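Local structure of AGR_C_4470p (Agrobacterium tumefaciens str. C58, 2HQV) at residues 130-135 and 145-150; 122-127 and 156-161. The protein is of unknown function but belongs to the ChuX/HutX haem utilisation family, so it probably takes part in the handling of haem. One frame throughout, in Å; residues are numbered along the deposited sequence.

In the fold
The chain first passes through residues 122-127, where a short strand, outermost in the three-stranded sheet within this chain, ends in a tight turn. It then enters strand 129-139, turns back at once and returns as strand 142-151. Interaction 1 zips these two strands into a hairpin in the middle of the six-stranded sheet. Strand 156-161 follows as the next neighbour in that sheet, and Met157 and Phe158 reach back to residues 122-127. Interaction 2 thus closes the larger loop, and the whole hairpin of interaction 1 lies within it. Interaction 1 builds one sheet, whereas interaction 2 ties that sheet to the smaller one, close to the second subunit.

Interaction 1: residues 130-135 and 145-150; sequences AAITFV and CSVWFM
Ile132 and Phe149 face each other in an antiparallel beta hairpin at the core of the ChuX/HutX-family sheet. The tight part of the contact is the face carrying Ile132, Phe134, Val147 and Phe149. Ile132 sets CG2 over the centre of the Phe149 ring, 4.1 Å from its centroid. With CG1 beside the backbone N (chi1 -61°), the same side chain also lays CD1 3.7 Å from Phe149 CE2. Its CG2 meets Val147 CG1 at 3.5 Å. Val147 in turn has CG1 over one face of the Phe134 ring, toward the rim. Helix 72-79 covers this face through Ile75 and Met79.

The backbones are joined by six hydrogen bonds. Thr133 and Trp148 exchange two of them, each 2.7 Å between N and O. On their face, Val135 CG2 lies over the five-membered ring of Trp148, 3.6 Å from its centroid. Thr133 OG1 is hydrogen-bonded to Ser66 OG on the neighbouring strand.

The side chains are looser toward Ala130, which is exposed. A classic beta bulge sets two residues, Ala130 and Ala131, opposite the single Met150, a selenomethionine. The backbone bonds stay short: Ala130 N and Ala131 O each bond to the Met150 backbone. The side chains of Ala131 and Met150 come no closer than 4.3 Å, CB to CB.

At the far end a water bridges Val135 O and Ser146 OG. That hydroxyl also accepts the indole N-H of Trp148, with OG almost in the ring plane and 2.9 Å from NE1.

Interaction 2: residues 122-127 and 156-161; sequences GHIKKD and AMFKIF
Ile124 meets Phe158 and Met157 where the short strand 123-124, outermost in its three-stranded sheet within this chain, packs on Met157 and Phe158 of the six-stranded sheet. The contact joins two sheets of the ChuX/HutX-family fold. It is small, and its side chains meet through apolar groups.

Ile124 reaches across with both of its branches. CG2 stands anti to the backbone N and comes to 3.7 Å from Phe158 CE2. CD1, at the end of the extended longer branch (chi2 -180°), lies 3.8 Å from Phe158 CZ. The two side chains cross at about a right angle, and CG2 approaches the ring obliquely. Met157 is a selenomethionine. Its methyl CE is the second partner of Ile124 CG2, at 4.0 Å. A bend at the last torsion (chi3 65°) brings this methyl to 3.1 Å from Lys125 O, a tight approach of carbon to carbonyl oxygen.

In the next shell, Trp76 of helix 72-79 touches both Ile124 and Phe158. Phe149 stacks with the Phe158 ring, and its backbone is hydrogen-bonded to that of Met157. Lys125 is the centre of an inverse gamma turn, closed by a weak bond from Lys126 N to Ile124 O. The turn carries the chain from the strand into the 3-10 segment 126-127. Salt bridges from Lys126 NZ tie it to Asp73 and Glu107.

Farther out, His123 and Ile124 pair in an antiparallel ladder with a strand of the second subunit. The smaller sheet therefore runs on across the dimer interface. Asp93 of that subunit packs against Met157. Within the six-stranded sheet, Ile160 places CG1 at the edge of the Phe158 ring, in its plane.

Interaction 1: residues 130-135 and 145-150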
ATOM      1  N   ALA A 130       8.408  -6.271 -13.122  1.00 33.42           N
ATOM      2  CA  ALA A 130       8.694  -7.405 -13.990  1.00 35.32           C
ATOM      3  C   ALA A 130       7.859  -7.332 -15.260  1.00 35.39           C
ATOM      4  O   ALA A 130       8.227  -7.892 -16.293  1.00 35.57           O
ATOM      5  CB  ALA A 130       8.404  -8.710 -13.246  1.00 34.53           C
ATOM      6  N   ALA A 131       6.736  -6.624 -15.179  1.00 33.98           N
ATOM      7  CA  ALA A 131       5.842  -6.485 -16.316  1.00 32.34           C
ATOM      8  C   ALA A 131       4.813  -5.400 -16.038  1.00 32.45           C
ATOM      9  O   ALA A 131       4.620  -4.992 -14.895  1.00 31.89           O
ATOM     10  CB  ALA A 131       5.134  -7.817 -16.582  1.00 32.42           C
ATOM     11  N   ILE A 132       4.169  -4.925 -17.092  1.00 30.26           N
ATOM     12  CA  ILE A 132       3.131  -3.909 -16.974  1.00 30.88           C
ATOM     13  C   ILE A 132       1.982  -4.481 -17.792  1.00 31.61           C
ATOM     14  O   ILE A 132       2.090  -4.615 -19.012  1.00 32.35           O
ATOM     15  CB  ILE A 132       3.602  -2.562 -17.558  1.00 30.96           C
ATOM     16  CG1 ILE A 132       4.834  -2.076 -16.783  1.00 28.40           C
ATOM     17  CG2 ILE A 132       2.472  -1.524 -17.468  1.00 30.50           C
ATOM     18  CD1 ILE A 132       5.558  -0.941 -17.428  1.00 27.64           C
ATOM     19  N   THR A 133       0.897  -4.838 -17.114  1.00 29.69           N
ATOM     20  CA  THR A 133      -0.249  -5.456 -17.774  1.00 28.81           C
ATOM     21  C   THR A 133      -1.494  -4.587 -17.839  1.00 29.87           C
ATOM     22  O   THR A 133      -1.987  -4.109 -16.813  1.00 24.03           O
ATOM     23  CB  THR A 133      -0.635  -6.764 -17.063  1.00 29.75           C
ATOM     24  OG1 THR A 133       0.541  -7.561 -16.875  1.00 25.92           O
ATOM     25  CG2 THR A 133      -1.676  -7.533 -17.889  1.00 29.03           C
ATOM     26  N   PHE A 134      -1.999  -4.413 -19.059  1.00 28.52           N
ATOM     27  CA  PHE A 134      -3.199  -3.627 -19.304  1.00 29.57           C
ATOM     28  C   PHE A 134      -4.380  -4.582 -19.172  1.00 31.50           C
ATOM     29  O   PHE A 134      -4.534  -5.506 -19.978  1.00 30.75           O
ATOM     30  CB  PHE A 134      -3.153  -3.018 -20.714  1.00 29.27           C
ATOM     31  CG  PHE A 134      -2.015  -2.064 -20.920  1.00 28.15           C
ATOM     32  CD1 PHE A 134      -0.712  -2.532 -21.072  1.00 29.99           C
ATOM     33  CD2 PHE A 134      -2.243  -0.691 -20.934  1.00 29.42           C
ATOM     34  CE1 PHE A 134       0.351  -1.648 -21.234  1.00 30.02           C
ATOM     35  CE2 PHE A 134      -1.193   0.207 -21.094  1.00 31.44           C
ATOM     36  CZ  PHE A 134       0.111  -0.266 -21.244  1.00 31.04           C
ATOM     37  N   VAL A 135      -5.200  -4.363 -18.146  1.00 30.95           N
ATOM     38  CA  VAL A 135      -6.349  -5.219 -17.873  1.00 29.44           C
ATOM     39  C   VAL A 135      -7.657  -4.547 -18.288  1.00 30.60           C
ATOM     40  O   VAL A 135      -8.012  -3.481 -17.794  1.00 29.73           O
ATOM     41  CB  VAL A 135      -6.384  -5.588 -16.375  1.00 30.04           C
ATOM     42  CG1 VAL A 135      -7.521  -6.556 -16.084  1.00 29.14           C
ATOM     43  CG2 VAL A 135      -5.039  -6.199 -15.971  1.00 28.87           C
ATOM     44  N   CYS A 145     -11.047  -0.736 -16.944  1.00 31.93           N
ATOM     45  CA  CYS A 145      -9.758  -0.626 -17.619  1.00 29.62           C
ATOM     46  C   CYS A 145      -8.695  -0.084 -16.667  1.00 28.85           C
ATOM     47  O   CYS A 145      -8.863   0.976 -16.078  1.00 26.09           O
ATOM     48  CB  CYS A 145      -9.886   0.287 -18.837  1.00 29.46           C
ATOM     49  SG  CYS A 145     -11.016  -0.337 -20.120  1.00 26.31           S
ATOM     50  N   SER A 146      -7.594  -0.812 -16.532  1.00 27.46           N
ATOM     51  CA  SER A 146      -6.526  -0.388 -15.632  1.00 28.53           C
ATOM     52  C   SER A 146      -5.161  -0.866 -16.112  1.00 28.37           C
ATOM     53  O   SER A 146      -5.056  -1.754 -16.967  1.00 27.12           O
ATOM     54  CB  SER A 146      -6.800  -0.916 -14.217  1.00 26.52           C
ATOM     55  OG  SER A 146      -7.004  -2.322 -14.231  1.00 27.27           O
ATOM     56  N   VAL A 147      -4.116  -0.253 -15.571  1.00 28.91           N
ATOM     57  CA  VAL A 147      -2.752  -0.613 -15.921  1.00 27.74           C
ATOM     58  C   VAL A 147      -2.071  -1.124 -14.652  1.00 29.43           C
ATOM     59  O   VAL A 147      -1.897  -0.384 -13.677  1.00 27.46           O
ATOM     60  CB  VAL A 147      -1.982   0.600 -16.480  1.00 30.34           C
ATOM     61  CG1 VAL A 147      -0.596   0.165 -16.955  1.00 27.53           C
ATOM     62  CG2 VAL A 147      -2.769   1.229 -17.629  1.00 26.95           C
ATOM     63  N   TRP A 148      -1.700  -2.400 -14.678  1.00 26.44           N
ATOM     64  CA  TRP A 148      -1.066  -3.057 -13.547  1.00 28.36           C
ATOM     65  C   TRP A 148       0.455  -3.144 -13.670  1.00 28.28           C
ATOM     66  O   TRP A 148       0.970  -3.763 -14.597  1.00 28.53           O
ATOM     67  CB  TRP A 148      -1.604  -4.487 -13.411  1.00 29.01           C
ATOM     68  CG  TRP A 148      -3.064  -4.603 -13.064  1.00 31.24           C
ATOM     69  CD1 TRP A 148      -4.083  -3.788 -13.479  1.00 30.79           C
ATOM     70  CD2 TRP A 148      -3.671  -5.630 -12.271  1.00 30.60           C
ATOM     71  NE1 TRP A 148      -5.282  -4.243 -12.988  1.00 28.90           N
ATOM     72  CE2 TRP A 148      -5.058  -5.369 -12.241  1.00 31.52           C
ATOM     73  CE3 TRP A 148      -3.175  -6.741 -11.571  1.00 33.53           C
ATOM     74  CZ2 TRP A 148      -5.961  -6.189 -11.554  1.00 33.01           C
ATOM     75  CZ3 TRP A 148      -4.075  -7.556 -10.882  1.00 32.29           C
ATOM     76  CH2 TRP A 148      -5.449  -7.271 -10.876  1.00 34.41           C
ATOM     77  N   PHE A 149       1.172  -2.530 -12.741  1.00 26.32           N
ATOM     78  CA  PHE A 149       2.622  -2.629 -12.751  1.00 29.14           C
ATOM     79  C   PHE A 149       2.910  -3.838 -11.857  1.00 31.05           C
ATOM     80  O   PHE A 149       2.691  -3.793 -10.649  1.00 31.14           O
ATOM     81  CB  PHE A 149       3.254  -1.345 -12.208  1.00 26.84           C
ATOM     82  CG  PHE A 149       3.215  -0.206 -13.190  1.00 28.22           C
ATOM     83  CD1 PHE A 149       1.997   0.316 -13.612  1.00 28.03           C
ATOM     84  CD2 PHE A 149       4.391   0.298 -13.743  1.00 27.46           C
ATOM     85  CE1 PHE A 149       1.940   1.324 -14.576  1.00 29.09           C
ATOM     86  CE2 PHE A 149       4.350   1.306 -14.711  1.00 28.84           C
ATOM     87  CZ  PHE A 149       3.120   1.820 -15.128  1.00 29.46           C
HETATM   88  N   MSE A 150       3.359  -4.928 -12.476  1.00 32.30           N
HETATM   89  CA  MSE A 150       3.632  -6.181 -11.764  1.00 31.92           C
HETATM   90  C   MSE A 150       5.053  -6.308 -11.226  1.00 32.32           C
HETATM   91  O   MSE A 150       5.999  -5.786 -11.816  1.00 30.02           O
HETATM   92  CB  MSE A 150       3.391  -7.379 -12.690  1.00 32.94           C
HETATM   93  CG  MSE A 150       2.136  -7.311 -13.545  1.00 35.29           C
HETATM   94 SE   MSE A 150       0.530  -7.264 -12.492  1.00 40.36          SE
HETATM   95  CE  MSE A 150       0.718  -8.941 -11.508  1.00 37.36           C
TER
HETATM   96  O   HOH W   1      -9.433  -3.358 -15.093  1.00 29.63           O

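Interaction 2: residues 122-127 and 156-161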
ATOM      1  N   GLY A 122       5.147  10.109  -3.639  1.00 32.52           N
ATOM      2  CA  GLY A 122       5.856   9.067  -2.928  1.00 30.92           C
ATOM      3  C   GLY A 122       7.002   8.456  -3.696  1.00 31.92           C
ATOM      4  O   GLY A 122       7.732   9.151  -4.411  1.00 27.72           O
ATOM      5  N   HIS A 123       7.140   7.138  -3.568  1.00 30.52           N
ATOM      6  CA  HIS A 123       8.248   6.428  -4.195  1.00 31.07           C
ATOM      7  C   HIS A 123       7.870   5.052  -4.704  1.00 30.25           C
ATOM      8  O   HIS A 123       7.322   4.238  -3.958  1.00 26.96           O
ATOM      9  CB  HIS A 123       9.369   6.278  -3.173  1.00 33.42           C
ATOM     10  CG  HIS A 123       9.648   7.531  -2.410  1.00 34.90           C
ATOM     11  ND1 HIS A 123      10.497   8.511  -2.874  1.00 38.41           N
ATOM     12  CD2 HIS A 123       9.138   7.993  -1.243  1.00 36.66           C
ATOM     13  CE1 HIS A 123      10.496   9.526  -2.027  1.00 39.68           C
ATOM     14  NE2 HIS A 123       9.678   9.236  -1.030  1.00 38.26           N
ATOM     15  N   ILE A 124       8.200   4.796  -5.969  1.00 28.69           N
ATOM     16  CA  ILE A 124       7.915   3.518  -6.601  1.00 28.18           C
ATOM     17  C   ILE A 124       9.223   2.745  -6.815  1.00 29.76           C
ATOM     18  O   ILE A 124      10.188   3.293  -7.367  1.00 27.45           O
ATOM     19  CB  ILE A 124       7.207   3.748  -7.949  1.00 27.92           C
ATOM     20  CG1 ILE A 124       5.882   4.483  -7.706  1.00 26.75           C
ATOM     21  CG2 ILE A 124       6.989   2.425  -8.668  1.00 30.58           C
ATOM     22  CD1 ILE A 124       5.075   4.762  -8.962  1.00 29.79           C
ATOM     23  N   LYS A 125       9.268   1.486  -6.380  1.00 29.00           N
ATOM     24  CA  LYS A 125      10.484   0.694  -6.557  1.00 31.96           C
ATOM     25  C   LYS A 125      10.479   0.124  -7.972  1.00 31.62           C
ATOM     26  O   LYS A 125      10.204  -1.061  -8.198  1.00 30.79           O
ATOM     27  CB  LYS A 125      10.573  -0.434  -5.520  1.00 33.72           C
ATOM     28  CG  LYS A 125      11.993  -1.008  -5.395  1.00 37.33           C
ATOM     29  CD  LYS A 125      12.117  -2.053  -4.296  1.00 40.26           C
ATOM     30  CE  LYS A 125      13.537  -2.619  -4.236  1.00 44.29           C
ATOM     31  NZ  LYS A 125      13.674  -3.622  -3.138  1.00 47.54           N
ATOM     32  N   LYS A 126      10.787   1.008  -8.915  1.00 29.54           N
ATOM     33  CA  LYS A 126      10.815   0.705 -10.334  1.00 32.42           C
ATOM     34  C   LYS A 126      11.636  -0.520 -10.712  1.00 32.79           C
ATOM     35  O   LYS A 126      11.247  -1.264 -11.606  1.00 30.27           O
ATOM     36  CB  LYS A 126      11.329   1.926 -11.113  1.00 32.81           C
ATOM     37  CG  LYS A 126      11.470   1.709 -12.610  1.00 34.93           C
ATOM     38  CD  LYS A 126      12.171   2.885 -13.283  1.00 36.79           C
ATOM     39  CE  LYS A 126      12.527   2.560 -14.729  1.00 40.07           C
ATOM     40  NZ  LYS A 126      13.335   3.630 -15.381  1.00 38.59           N
ATOM     41  N   ASP A 127      12.761  -0.742 -10.037  1.00 33.12           N
ATOM     42  CA  ASP A 127      13.586  -1.888 -10.392  1.00 36.30           C
ATOM     43  C   ASP A 127      12.966  -3.228 -10.002  1.00 34.44           C
ATOM     44  O   ASP A 127      13.506  -4.279 -10.323  1.00 35.06           O
ATOM     45  CB  ASP A 127      15.008  -1.734  -9.823  1.00 37.08           C
ATOM     46  CG  ASP A 127      15.089  -1.956  -8.321  1.00 38.97           C
ATOM     47  OD1 ASP A 127      14.050  -2.011  -7.633  1.00 37.96           O
ATOM     48  OD2 ASP A 127      16.227  -2.067  -7.825  1.00 37.60           O
ATOM     49  N   ALA A 156       0.499  -7.233  -8.136  1.00 31.63           N
ATOM     50  CA  ALA A 156       0.480  -5.859  -8.627  1.00 30.36           C
ATOM     51  C   ALA A 156       1.132  -4.933  -7.604  1.00 29.20           C
ATOM     52  O   ALA A 156       0.775  -4.958  -6.427  1.00 26.85           O
ATOM     53  CB  ALA A 156      -0.948  -5.416  -8.879  1.00 32.34           C
HETATM   54  N   MSE A 157       2.096  -4.136  -8.058  1.00 26.33           N
HETATM   55  CA  MSE A 157       2.781  -3.175  -7.198  1.00 24.76           C
HETATM   56  C   MSE A 157       1.768  -2.064  -6.906  1.00 25.77           C
HETATM   57  O   MSE A 157       1.625  -1.597  -5.775  1.00 23.50           O
HETATM   58  CB  MSE A 157       3.997  -2.606  -7.934  1.00 27.61           C
HETATM   59  CG  MSE A 157       5.061  -3.645  -8.260  1.00 30.83           C
HETATM   60 SE   MSE A 157       6.416  -2.911  -9.442  1.00 44.17          SE
HETATM   61  CE  MSE A 157       7.158  -1.570  -8.274  1.00 31.87           C
ATOM     62  N   PHE A 158       1.056  -1.664  -7.951  1.00 26.13           N
ATOM     63  CA  PHE A 158       0.014  -0.649  -7.859  1.00 26.72           C
ATOM     64  C   PHE A 158      -0.747  -0.726  -9.169  1.00 26.87           C
ATOM     65  O   PHE A 158      -0.294  -1.383 -10.113  1.00 26.15           O
ATOM     66  CB  PHE A 158       0.611   0.751  -7.644  1.00 25.32           C
ATOM     67  CG  PHE A 158       1.464   1.240  -8.782  1.00 24.29           C
ATOM     68  CD1 PHE A 158       0.911   1.994  -9.814  1.00 25.34           C
ATOM     69  CD2 PHE A 158       2.820   0.936  -8.828  1.00 23.33           C
ATOM     70  CE1 PHE A 158       1.706   2.442 -10.882  1.00 24.81           C
ATOM     71  CE2 PHE A 158       3.619   1.373  -9.882  1.00 24.94           C
ATOM     72  CZ  PHE A 158       3.060   2.126 -10.911  1.00 26.45           C
ATOM     73  N   LYS A 159      -1.900  -0.064  -9.226  1.00 25.98           N
ATOM     74  CA  LYS A 159      -2.739  -0.089 -10.421  1.00 27.41           C
ATOM     75  C   LYS A 159      -3.235   1.312 -10.763  1.00 27.68           C
ATOM     76  O   LYS A 159      -3.559   2.086  -9.879  1.00 26.50           O
ATOM     77  CB  LYS A 159      -3.964  -0.981 -10.179  1.00 27.24           C
ATOM     78  CG  LYS A 159      -3.651  -2.406  -9.761  1.00 29.25           C
ATOM     79  CD  LYS A 159      -4.906  -3.148  -9.295  1.00 31.70           C
ATOM     80  CE  LYS A 159      -4.560  -4.569  -8.835  1.00 31.23           C
ATOM     81  NZ  LYS A 159      -5.750  -5.334  -8.353  1.00 32.25           N
ATOM     82  N   ILE A 160      -3.298   1.633 -12.047  1.00 28.00           N
ATOM     83  CA  ILE A 160      -3.802   2.933 -12.474  1.00 27.87           C
ATOM     84  C   ILE A 160      -5.104   2.630 -13.220  1.00 28.92           C
ATOM     85  O   ILE A 160      -5.098   1.919 -14.227  1.00 26.78           O
ATOM     86  CB  ILE A 160      -2.837   3.653 -13.451  1.00 29.04           C
ATOM     87  CG1 ILE A 160      -1.452   3.824 -12.819  1.00 28.02           C
ATOM     88  CG2 ILE A 160      -3.426   5.007 -13.852  1.00 26.35           C
ATOM     89  CD1 ILE A 160      -1.430   4.681 -11.552  1.00 28.42           C
ATOM     90  N   PHE A 161      -6.212   3.159 -12.714  1.00 26.37           N
ATOM     91  CA  PHE A 161      -7.511   2.941 -13.327  1.00 29.36           C
ATOM     92  C   PHE A 161      -8.001   4.123 -14.141  1.00 28.82           C
ATOM     93  O   PHE A 161      -7.745   5.275 -13.798  1.00 25.28           O
ATOM     94  CB  PHE A 161      -8.558   2.637 -12.252  1.00 29.90           C
ATOM     95  CG  PHE A 161      -8.567   1.215 -11.805  1.00 32.28           C
ATOM     96  CD1 PHE A 161      -9.473   0.313 -12.348  1.00 32.91           C
ATOM     97  CD2 PHE A 161      -7.647   0.762 -10.865  1.00 32.79           C
ATOM     98  CE1 PHE A 161      -9.468  -1.027 -11.963  1.00 34.97           C
ATOM     99  CE2 PHE A 161      -7.633  -0.582 -10.471  1.00 33.41           C
ATOM    100  CZ  PHE A 161      -8.547  -1.474 -11.025  1.00 33.25           C
TER